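Long-range contacts in galactose mutarotase-like protein (Clostridium acetobutylicum, PDB 3OS7), which probably binds carbohydrate and may interconvert the alpha and beta anomers of an aldose sugar, as aldose 1-epimerases do: residues R22-A30 against V40-K48; D127-T138 against H149-S160. All blocks are in the same frame, centred on the assembly; numbering follows the deposited sequence.

Contact 1: residues R22-A30 against V40-K48; sequences RFAAGGYEA and VVELKDTNK
Glu29 and Lys44 form a hydrogen-bonded pair of an antiparallel beta meander: Glu29 N reaches Lys44 O at 2.9 Å, and Lys44 N returns to Glu29 O at 2.8 Å. The meander makes one sheet of the beta-rich mutarotase fold, and the strands of this contact, 28-30 and 40-45, run at 167° to each other. A type I' turn from Ala25 to Tyr28, with Gly26 and Gly27 at its corners, leads from strand 18-25 into the strand that begins at Tyr28. Tyr28 illustrates how a residue beside such a pair fills the buried face. Its CG lies beside the backbone N and anti to the carbonyl carbon (chi1 -68°), which sets the ring beside Lys44 O and Leu43. CB sits 3.7 Å from Lys44 O, and CG passes the same oxygen a little farther off. On the ring, CD2 lies near that oxygen too and meets Leu43 CD1 at 4.1 Å, obliquely. At the tip, OH hydrogen-bonds to the backbone N of Ile338, tying the meander to the last strand of the chain. Leu43 CD1 also touches Ala30 CB, at 4.2 Å, and Leu159 of strand 151-160 packs on Tyr28 and Leu43. The other face is polar. There Glu29 and Lys44 point the same way, side by side, with their charges too far apart for a salt bridge. Arg22 NH1 and Glu42 OE1 stand 4.0 Å apart and are joined by a water at the guanidinium edge, while Arg22 NE is held by a salt bridge to Glu12. Near the turn, a second water links Gly26 O with Asp45 OD2, lying 2.8 Å from OD2. The other carboxylate oxygen completes an Asx motif: Lys48 N donates to Asp45 OD1 at 3.2 Å, approaching from 53° above the carboxylate plane.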
loop_
_atom_site.group_PDB
_atom_site.type_symbol
_atom_site.label_atom_id
_atom_site.label_comp_id
_atom_site.label_asym_id
_atom_site.label_seq_id
_atom_site.Cartn_x
_atom_site.Cartn_y
_atom_site.Cartn_z
ATOM N N ARG A 22 18.371 -1.135 -6.971
ATOM C CA ARG A 22 18.359 0.296 -6.710
ATOM C C ARG A 22 18.174 1.010 -8.051
ATOM O O ARG A 22 18.796 0.644 -9.043
ATOM C CB ARG A 22 19.681 0.705 -6.108
ATOM C CG ARG A 22 19.652 1.896 -5.233
ATOM C CD ARG A 22 20.994 2.045 -4.497
ATOM N NE ARG A 22 21.335 0.923 -3.621
ATOM C CZ ARG A 22 21.000 0.815 -2.329
ATOM N NH1 ARG A 22 20.258 1.730 -1.723
ATOM N NH2 ARG A 22 21.387 -0.241 -1.640
ATOM N N PHE A 23 17.294 1.996 -8.100
ATOM C CA PHE A 23 17.012 2.672 -9.376
ATOM C C PHE A 23 16.788 4.155 -9.154
ATOM O O PHE A 23 16.313 4.564 -8.100
ATOM C CB PHE A 23 15.890 1.964 -10.195
ATOM C CG PHE A 23 14.549 1.783 -9.493
ATOM C CD1 PHE A 23 14.405 0.934 -8.408
ATOM C CD2 PHE A 23 13.396 2.364 -10.017
ATOM C CE1 PHE A 23 13.166 0.719 -7.826
ATOM C CE2 PHE A 23 12.157 2.190 -9.402
ATOM C CZ PHE A 23 12.041 1.368 -8.305
ATOM N N ALA A 24 17.142 4.948 -10.166
ATOM C CA ALA A 24 17.243 6.383 -10.034
ATOM C C ALA A 24 16.830 7.048 -11.340
ATOM O O ALA A 24 17.219 6.596 -12.430
ATOM C CB ALA A 24 18.687 6.771 -9.675
ATOM N N ALA A 25 16.048 8.116 -11.225
ATOM C CA ALA A 25 15.740 8.961 -12.374
ATOM C C ALA A 25 15.179 10.259 -11.861
ATOM O O ALA A 25 14.521 10.274 -10.824
ATOM C CB ALA A 25 14.720 8.261 -13.316
ATOM N N GLY A 26 15.493 11.345 -12.548
ATOM C CA GLY A 26 14.901 12.657 -12.267
ATOM C C GLY A 26 15.129 13.203 -10.875
ATOM O O GLY A 26 14.320 13.983 -10.379
ATOM N N GLY A 27 16.239 12.832 -10.249
ATOM C CA GLY A 27 16.541 13.271 -8.892
ATOM C C GLY A 27 16.026 12.373 -7.768
ATOM O O GLY A 27 16.371 12.582 -6.598
ATOM N N TYR A 28 15.205 11.386 -8.114
ATOM C CA TYR A 28 14.735 10.399 -7.141
ATOM C C TYR A 28 15.588 9.125 -7.195
ATOM O O TYR A 28 16.187 8.814 -8.215
ATOM C CB TYR A 28 13.296 9.995 -7.431
ATOM C CG TYR A 28 12.240 11.066 -7.210
ATOM C CD1 TYR A 28 11.904 11.983 -8.218
ATOM C CD2 TYR A 28 11.548 11.139 -6.000
ATOM C CE1 TYR A 28 10.916 12.957 -8.006
ATOM C CE2 TYR A 28 10.590 12.106 -5.783
ATOM C CZ TYR A 28 10.275 13.011 -6.794
ATOM O OH TYR A 28 9.287 13.952 -6.554
ATOM N N GLU A 29 15.621 8.401 -6.082
ATOM C CA GLU A 29 16.236 7.095 -6.004
ATOM C C GLU A 29 15.344 6.174 -5.158
ATOM O O GLU A 29 14.798 6.607 -4.123
ATOM C CB GLU A 29 17.625 7.212 -5.378
ATOM C CG GLU A 29 18.373 5.895 -5.272
ATOM C CD GLU A 29 19.753 6.071 -4.656
ATOM O OE1 GLU A 29 20.394 7.115 -4.942
ATOM O OE2 GLU A 29 20.163 5.166 -3.888
ATOM N N ALA A 30 15.176 4.938 -5.612
ATOM C CA ALA A 30 14.378 3.921 -4.937
ATOM C C ALA A 30 15.162 2.617 -4.740
ATOM O O ALA A 30 16.158 2.351 -5.428
ATOM C CB ALA A 30 13.099 3.632 -5.686
ATOM N N VAL A 40 9.250 -1.958 -2.295
ATOM C CA VAL A 40 10.001 -0.717 -2.372
ATOM C C VAL A 40 10.143 -0.087 -0.957
ATOM O O VAL A 40 9.202 0.481 -0.418
ATOM C CB VAL A 40 9.374 0.284 -3.361
ATOM C CG1 VAL A 40 10.191 1.593 -3.412
ATOM C CG2 VAL A 40 9.263 -0.352 -4.750
ATOM N N VAL A 41 11.312 -0.255 -0.359
ATOM C CA VAL A 41 11.583 0.145 1.017
ATOM C C VAL A 41 12.198 1.511 1.166
ATOM O O VAL A 41 12.275 2.041 2.275
ATOM C CB VAL A 41 12.491 -0.881 1.741
ATOM C CG1 VAL A 41 11.779 -2.211 1.832
ATOM C CG2 VAL A 41 13.902 -1.008 1.091
ATOM N N GLU A 42 12.612 2.100 0.056
ATOM C CA GLU A 42 13.153 3.441 0.054
ATOM C C GLU A 42 12.746 4.205 -1.202
ATOM O O GLU A 42 12.774 3.657 -2.275
ATOM C CB GLU A 42 14.687 3.377 0.135
ATOM C CG GLU A 42 15.270 4.707 0.562
ATOM C CD GLU A 42 16.753 4.625 0.836
ATOM O OE1 GLU A 42 17.470 4.145 -0.062
ATOM O OE2 GLU A 42 17.179 5.028 1.946
ATOM N N LEU A 43 12.335 5.460 -1.026
ATOM C CA LEU A 43 12.100 6.403 -2.122
ATOM C C LEU A 43 12.540 7.772 -1.622
ATOM O O LEU A 43 11.952 8.307 -0.665
ATOM C CB LEU A 43 10.642 6.480 -2.507
ATOM C CG LEU A 43 10.329 7.510 -3.603
ATOM C CD1 LEU A 43 11.035 7.167 -4.953
ATOM C CD2 LEU A 43 8.831 7.677 -3.790
ATOM N N LYS A 44 13.618 8.297 -2.188
ATOM C CA LYS A 44 14.160 9.548 -1.670
ATOM C C LYS A 44 14.517 10.509 -2.783
ATOM O O LYS A 44 14.634 10.111 -3.934
ATOM C CB LYS A 44 15.367 9.267 -0.775
ATOM C CG LYS A 44 16.494 8.551 -1.456
ATOM C CD LYS A 44 17.548 8.051 -0.447
ATOM C CE LYS A 44 18.776 7.573 -1.188
ATOM N NZ LYS A 44 19.916 7.310 -0.271
ATOM N N ASP A 45 14.693 11.769 -2.425
ATOM C CA ASP A 45 15.253 12.810 -3.323
ATOM C C ASP A 45 16.404 13.401 -2.528
ATOM O O ASP A 45 16.190 14.247 -1.659
ATOM C CB ASP A 45 14.184 13.870 -3.664
ATOM C CG ASP A 45 14.683 14.975 -4.665
ATOM O OD1 ASP A 45 15.846 15.398 -4.598
ATOM O OD2 ASP A 45 13.877 15.431 -5.521
ATOM N N THR A 46 17.618 12.923 -2.780
ATOM C CA THR A 46 18.741 13.278 -1.911
ATOM C C THR A 46 19.038 14.795 -1.963
ATOM O O THR A 46 19.392 15.386 -0.942
ATOM C CB THR A 46 20.006 12.446 -2.225
ATOM O OG1 THR A 46 20.368 12.631 -3.591
ATOM C CG2 THR A 46 19.748 10.961 -1.975
ATOM N N ASN A 47 18.846 15.432 -3.118
ATOM C CA ASN A 47 19.103 16.878 -3.218
ATOM C C ASN A 47 18.094 17.724 -2.433
ATOM O O ASN A 47 18.408 18.830 -2.025
ATOM C CB ASN A 47 19.125 17.339 -4.680
ATOM C CG ASN A 47 20.384 16.883 -5.429
ATOM O OD1 ASN A 47 21.418 16.556 -4.824
ATOM N ND2 ASN A 47 20.297 16.858 -6.756
ATOM N N LYS A 48 16.875 17.220 -2.241
ATOM C CA LYS A 48 15.898 17.917 -1.402
ATOM C C LYS A 48 15.990 17.484 0.054
ATOM O O LYS A 48 15.376 18.091 0.916
ATOM C CB LYS A 48 14.481 17.697 -1.928
ATOM C CG LYS A 48 14.217 18.345 -3.271
ATOM C CD LYS A 48 12.752 18.208 -3.635
ATOM C CE LYS A 48 12.451 18.790 -5.012
ATOM N NZ LYS A 48 10.968 18.832 -5.261
HETATM O O HOH W 1 19.432 2.373 0.923
HETATM O O HOH W 2 13.710 15.697 -8.286
HETATM O O HOH W 3 17.868 10.972 -4.802
HETATM O O HOH W 4 18.613 14.189 -5.802
#

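Contact 2: residues D127-T138 against H149-S160; sequences DKALVEVVFDFT and HEFQFKLSYELS. With EDO (1,2-ethanediol), chain H.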
loop_
_atom_site.group_PDB
_atom_site.type_symbol
_atom_site.label_atom_id
_atom_site.label_comp_id
_atom_site.label_asym_id
_atom_site.label_seq_id
_atom_site.Cartn_x
_atom_site.Cartn_y
_atom_site.Cartn_z
ATOM N N ASP A 127 14.128 9.535 -19.993
ATOM C CA ASP A 127 14.752 9.816 -18.715
ATOM C C ASP A 127 13.968 9.174 -17.562
ATOM O O ASP A 127 13.852 9.761 -16.504
ATOM C CB ASP A 127 14.890 11.327 -18.503
ATOM C CG ASP A 127 15.812 11.992 -19.546
ATOM O OD1 ASP A 127 16.482 11.265 -20.319
ATOM O OD2 ASP A 127 15.860 13.244 -19.590
ATOM N N LYS A 128 13.460 7.963 -17.784
ATOM C CA LYS A 128 12.741 7.190 -16.758
ATOM C C LYS A 128 13.444 5.853 -16.462
ATOM O O LYS A 128 14.045 5.269 -17.358
ATOM C CB LYS A 128 11.348 6.852 -17.244
ATOM C CG LYS A 128 10.512 8.092 -17.618
ATOM C CD LYS A 128 9.209 7.717 -18.332
ATOM C CE LYS A 128 8.556 8.952 -18.962
ATOM N NZ LYS A 128 8.249 10.000 -17.934
ATOM N N ALA A 129 13.287 5.352 -15.235
ATOM C CA ALA A 129 13.799 4.044 -14.861
ATOM C C ALA A 129 12.614 3.180 -14.512
ATOM O O ALA A 129 11.802 3.550 -13.665
ATOM C CB ALA A 129 14.804 4.134 -13.694
ATOM N N LEU A 130 12.519 2.038 -15.186
ATOM C CA LEU A 130 11.429 1.093 -15.025
ATOM C C LEU A 130 11.929 -0.234 -14.447
ATOM O O LEU A 130 12.874 -0.846 -14.972
ATOM C CB LEU A 130 10.734 0.848 -16.374
ATOM C CG LEU A 130 9.599 -0.175 -16.420
ATOM C CD1 LEU A 130 8.409 0.348 -15.679
ATOM C CD2 LEU A 130 9.186 -0.519 -17.836
ATOM N N VAL A 131 11.313 -0.650 -13.339
ATOM C CA VAL A 131 11.576 -1.952 -12.734
ATOM C C VAL A 131 10.251 -2.651 -12.474
ATOM O O VAL A 131 9.327 -2.079 -11.867
ATOM C CB VAL A 131 12.337 -1.811 -11.443
ATOM C CG1 VAL A 131 12.459 -3.177 -10.753
ATOM C CG2 VAL A 131 13.716 -1.202 -11.672
ATOM N N GLU A 132 10.134 -3.881 -12.943
ATOM C CA GLU A 132 8.920 -4.670 -12.745
ATOM C C GLU A 132 9.258 -5.979 -12.073
ATOM O O GLU A 132 10.251 -6.631 -12.434
ATOM C CB GLU A 132 8.221 -4.966 -14.088
ATOM C CG GLU A 132 7.882 -3.717 -14.894
ATOM C CD GLU A 132 6.995 -4.001 -16.117
ATOM O OE1 GLU A 132 7.005 -5.146 -16.608
ATOM O OE2 GLU A 132 6.285 -3.072 -16.566
ATOM N N VAL A 133 8.424 -6.372 -11.117
ATOM C CA VAL A 133 8.569 -7.641 -10.414
ATOM C C VAL A 133 7.260 -8.379 -10.548
ATOM O O VAL A 133 6.204 -7.766 -10.661
ATOM C CB VAL A 133 8.940 -7.479 -8.896
ATOM C CG1 VAL A 133 10.366 -6.924 -8.764
ATOM C CG2 VAL A 133 7.890 -6.593 -8.140
ATOM N N VAL A 134 7.330 -9.695 -10.569
ATOM C CA VAL A 134 6.136 -10.513 -10.614
ATOM C C VAL A 134 6.143 -11.594 -9.551
ATOM O O VAL A 134 7.201 -12.014 -9.057
ATOM C CB VAL A 134 5.942 -11.197 -11.988
ATOM C CG1 VAL A 134 5.730 -10.157 -13.088
ATOM C CG2 VAL A 134 7.102 -12.111 -12.309
ATOM N N PHE A 135 4.944 -11.996 -9.177
ATOM C CA PHE A 135 4.725 -13.127 -8.299
ATOM C C PHE A 135 3.828 -14.122 -9.013
ATOM O O PHE A 135 2.686 -13.803 -9.338
ATOM C CB PHE A 135 4.017 -12.704 -7.022
ATOM C CG PHE A 135 3.794 -13.859 -6.083
ATOM C CD1 PHE A 135 4.850 -14.399 -5.376
ATOM C CD2 PHE A 135 2.576 -14.443 -5.970
ATOM C CE1 PHE A 135 4.663 -15.478 -4.553
ATOM C CE2 PHE A 135 2.377 -15.543 -5.155
ATOM C CZ PHE A 135 3.410 -16.054 -4.446
ATOM N N ASP A 136 4.355 -15.317 -9.237
ATOM C CA ASP A 136 3.630 -16.398 -9.903
ATOM C C ASP A 136 3.106 -17.386 -8.870
ATOM O O ASP A 136 3.877 -18.035 -8.149
ATOM C CB ASP A 136 4.547 -17.108 -10.881
ATOM C CG ASP A 136 5.094 -16.178 -11.961
ATOM O OD1 ASP A 136 4.272 -15.567 -12.683
ATOM O OD2 ASP A 136 6.340 -16.060 -12.088
ATOM N N PHE A 137 1.786 -17.468 -8.758
ATOM C CA PHE A 137 1.150 -18.361 -7.809
ATOM C C PHE A 137 0.681 -19.583 -8.591
ATOM O O PHE A 137 -0.222 -19.480 -9.427
ATOM C CB PHE A 137 -0.021 -17.669 -7.123
ATOM C CG PHE A 137 -0.652 -18.483 -6.006
ATOM C CD1 PHE A 137 0.001 -18.665 -4.792
ATOM C CD2 PHE A 137 -1.928 -19.006 -6.140
ATOM C CE1 PHE A 137 -0.592 -19.372 -3.774
ATOM C CE2 PHE A 137 -2.514 -19.719 -5.119
ATOM C CZ PHE A 137 -1.869 -19.898 -3.937
ATOM N N THR A 138 1.305 -20.723 -8.321
ATOM C CA THR A 138 1.033 -21.954 -9.048
ATOM C C THR A 138 0.385 -23.016 -8.180
ATOM O O THR A 138 0.302 -22.898 -6.966
ATOM C CB THR A 138 2.327 -22.577 -9.630
ATOM O OG1 THR A 138 3.084 -23.158 -8.576
ATOM C CG2 THR A 138 3.166 -21.540 -10.348
ATOM N N HIS A 149 -6.657 -20.926 -7.063
ATOM C CA HIS A 149 -6.661 -20.160 -8.295
ATOM C C HIS A 149 -5.239 -19.766 -8.618
ATOM O O HIS A 149 -4.633 -18.988 -7.867
ATOM C CB HIS A 149 -7.471 -18.858 -8.160
ATOM C CG HIS A 149 -8.900 -19.061 -7.763
ATOM N ND1 HIS A 149 -9.895 -19.340 -8.671
ATOM C CD2 HIS A 149 -9.502 -19.008 -6.554
ATOM C CE1 HIS A 149 -11.048 -19.461 -8.035
ATOM N NE2 HIS A 149 -10.831 -19.292 -6.741
ATOM N N GLU A 150 -4.697 -20.274 -9.723
ATOM C CA GLU A 150 -3.432 -19.762 -10.238
ATOM C C GLU A 150 -3.581 -18.281 -10.607
ATOM O O GLU A 150 -4.625 -17.847 -11.080
ATOM C CB GLU A 150 -2.928 -20.583 -11.431
ATOM C CG GLU A 150 -2.542 -22.017 -11.021
ATOM C CD GLU A 150 -1.764 -22.786 -12.083
ATOM O OE1 GLU A 150 -2.226 -22.845 -13.226
ATOM O OE2 GLU A 150 -0.702 -23.378 -11.756
ATOM N N PHE A 151 -2.556 -17.500 -10.336
ATOM C CA PHE A 151 -2.573 -16.083 -10.696
ATOM C C PHE A 151 -1.161 -15.538 -10.844
ATOM O O PHE A 151 -0.201 -16.160 -10.402
ATOM C CB PHE A 151 -3.410 -15.251 -9.686
ATOM C CG PHE A 151 -2.833 -15.171 -8.283
ATOM C CD1 PHE A 151 -1.825 -14.276 -7.987
ATOM C CD2 PHE A 151 -3.341 -15.971 -7.252
ATOM C CE1 PHE A 151 -1.303 -14.193 -6.701
ATOM C CE2 PHE A 151 -2.846 -15.894 -5.980
ATOM C CZ PHE A 151 -1.802 -14.976 -5.707
ATOM N N GLN A 152 -1.040 -14.382 -11.494
ATOM C CA GLN A 152 0.210 -13.651 -11.504
ATOM C C GLN A 152 -0.079 -12.226 -11.068
ATOM O O GLN A 152 -0.901 -11.539 -11.661
ATOM C CB GLN A 152 0.859 -13.606 -12.881
ATOM C CG GLN A 152 2.226 -12.917 -12.899
ATOM C CD GLN A 152 2.803 -12.822 -14.297
ATOM O OE1 GLN A 152 2.346 -12.016 -15.122
ATOM N NE2 GLN A 152 3.814 -13.640 -14.570
ATOM N N PHE A 153 0.634 -11.796 -10.042
ATOM C CA PHE A 153 0.681 -10.416 -9.629
ATOM C C PHE A 153 1.900 -9.732 -10.282
ATOM O O PHE A 153 2.961 -10.345 -10.473
ATOM C CB PHE A 153 0.808 -10.346 -8.104
ATOM C CG PHE A 153 -0.361 -9.743 -7.397
ATOM C CD1 PHE A 153 -0.422 -8.388 -7.164
ATOM C CD2 PHE A 153 -1.391 -10.557 -6.905
ATOM C CE1 PHE A 153 -1.477 -7.845 -6.464
ATOM C CE2 PHE A 153 -2.454 -10.013 -6.198
ATOM C CZ PHE A 153 -2.498 -8.671 -5.980
ATOM N N LYS A 154 1.759 -8.457 -10.614
ATOM C CA LYS A 154 2.876 -7.670 -11.131
ATOM C C LYS A 154 2.856 -6.288 -10.519
ATOM O O LYS A 154 1.785 -5.661 -10.408
ATOM C CB LYS A 154 2.800 -7.540 -12.652
ATOM C CG LYS A 154 3.902 -6.695 -13.247
ATOM C CD LYS A 154 4.141 -6.955 -14.768
ATOM C CE LYS A 154 2.908 -6.884 -15.625
ATOM N NZ LYS A 154 3.152 -7.721 -16.870
ATOM N N LEU A 155 4.027 -5.842 -10.088
ATOM C CA LEU A 155 4.228 -4.458 -9.666
ATOM C C LEU A 155 5.177 -3.845 -10.695
ATOM O O LEU A 155 6.275 -4.343 -10.917
ATOM C CB LEU A 155 4.817 -4.354 -8.260
ATOM C CG LEU A 155 4.219 -5.198 -7.159
ATOM C CD1 LEU A 155 4.901 -4.982 -5.811
ATOM C CD2 LEU A 155 2.737 -4.940 -7.046
ATOM N N SER A 156 4.726 -2.775 -11.324
ATOM C CA SER A 156 5.492 -2.066 -12.323
ATOM C C SER A 156 5.804 -0.656 -11.840
ATOM O O SER A 156 4.920 0.206 -11.724
ATOM C CB SER A 156 4.729 -2.047 -13.647
ATOM O OG SER A 156 5.528 -1.411 -14.637
ATOM N N TYR A 157 7.070 -0.426 -11.510
ATOM C CA TYR A 157 7.498 0.839 -10.957
ATOM C C TYR A 157 8.229 1.673 -11.975
ATOM O O TYR A 157 9.231 1.240 -12.537
ATOM C CB TYR A 157 8.394 0.590 -9.744
ATOM C CG TYR A 157 7.612 0.151 -8.544
ATOM C CD1 TYR A 157 6.834 1.078 -7.840
ATOM C CD2 TYR A 157 7.623 -1.145 -8.108
ATOM C CE1 TYR A 157 6.121 0.713 -6.733
ATOM C CE2 TYR A 157 6.892 -1.515 -6.978
ATOM C CZ TYR A 157 6.141 -0.579 -6.304
ATOM O OH TYR A 157 5.392 -0.917 -5.181
ATOM N N GLU A 158 7.730 2.880 -12.217
ATOM C CA GLU A 158 8.368 3.788 -13.139
ATOM C C GLU A 158 8.806 5.018 -12.366
ATOM O O GLU A 158 7.997 5.783 -11.843
ATOM C CB GLU A 158 7.425 4.168 -14.268
ATOM C CG GLU A 158 7.949 5.282 -15.153
ATOM C CD GLU A 158 6.802 6.000 -15.886
ATOM O OE1 GLU A 158 6.251 5.345 -16.797
ATOM O OE2 GLU A 158 6.441 7.173 -15.518
ATOM N N LEU A 159 10.105 5.228 -12.320
ATOM C CA LEU A 159 10.648 6.399 -11.655
ATOM C C LEU A 159 11.055 7.464 -12.692
ATOM O O LEU A 159 11.634 7.143 -13.733
ATOM C CB LEU A 159 11.839 5.964 -10.815
ATOM C CG LEU A 159 12.398 6.891 -9.752
ATOM C CD1 LEU A 159 11.321 7.317 -8.729
ATOM C CD2 LEU A 159 13.592 6.166 -9.056
ATOM N N SER A 160 10.761 8.718 -12.381
ATOM C CA SER A 160 11.027 9.852 -13.279
ATOM C C SER A 160 11.057 11.128 -12.464
ATOM O O SER A 160 10.890 11.106 -11.229
ATOM C CB SER A 160 9.945 9.951 -14.371
ATOM O OG SER A 160 8.726 10.494 -13.854
HETATM C C1 EDO H . -1.431 -8.807 -14.788
HETATM O O1 EDO H . -0.917 -7.725 -15.561
HETATM C C2 EDO H . -0.307 -9.435 -13.966
HETATM O O2 EDO H . 0.737 -9.944 -14.820
HETATM O O HOH W 5 5.413 -6.139 -18.308
#
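Phe137 and Phe151 close one end of a long antiparallel beta ladder, in which ten backbone hydrogen bonds join strands 128-137 and 151-160 of the mutarotase-type fold. The two rings are nearly parallel, their planes 20° apart, but displaced so that little of one lies over the other. Phe137 CB instead lies over the centre of the Phe151 ring, 3.5 Å from its centroid and 11° off the normal, a CH-pi contact. With chi1 at 67°, Phe151 CG sits between its own backbone N and carbonyl carbon, which places the ring face against Phe137 CB. Phe135 CD2 touches Phe151 CE1 at 4.0 Å, and farther along Val133 CG2 packs on Leu155 CB at 3.8 Å. A second aromatic shell positions this buried face: Phe78 meets Phe151 edge-to-face, Phe111 meets Phe137, and Trp117 meets Phe135. The opposite face is mostly polar, with Leu130 and Val134 among its charged and amide groups. Ser156 OG donates to Glu132 OE2 at 2.7 Å on the anti side, somewhat out of the carboxylate plane, while a water joins Glu132 OE1 to Lys154 NZ. Asp136 and Gln152 lie side by side; the syn lone pair of Asp136 OD1 receives a nearly straight bond of 2.7 Å from Gln152 NE2, which would help hold the amide's rotation. Its other end holds a 1,2-ethanediol, probably from the crystallisation liquor and also bound by Ser169 OG: O2 of the diol donates to Gln152 OE1 at 2.6 Å.

Overall arrangement
From the N terminus the chain first builds the meander, and contact 1 closes there across the short link between strands 28-33 and 39-45. Only after leaving it does the chain enter contact 2, which closes a longer, strandless connection between strands 128-137 and 151-160. The two contacts therefore lie in series, neither nested nor crossed, with centres about 18 Å apart. In space they meet, because the meander packs its apolar face on the C-terminal half of strand 151-160. Val40 CG2 lies 3.5 Å from Tyr157 CE2, and Tyr28 CD1 comes within 3.3 Å of Ser160 O. Two antiparallel strand pairings, each local in the chain, thus pack layer on layer.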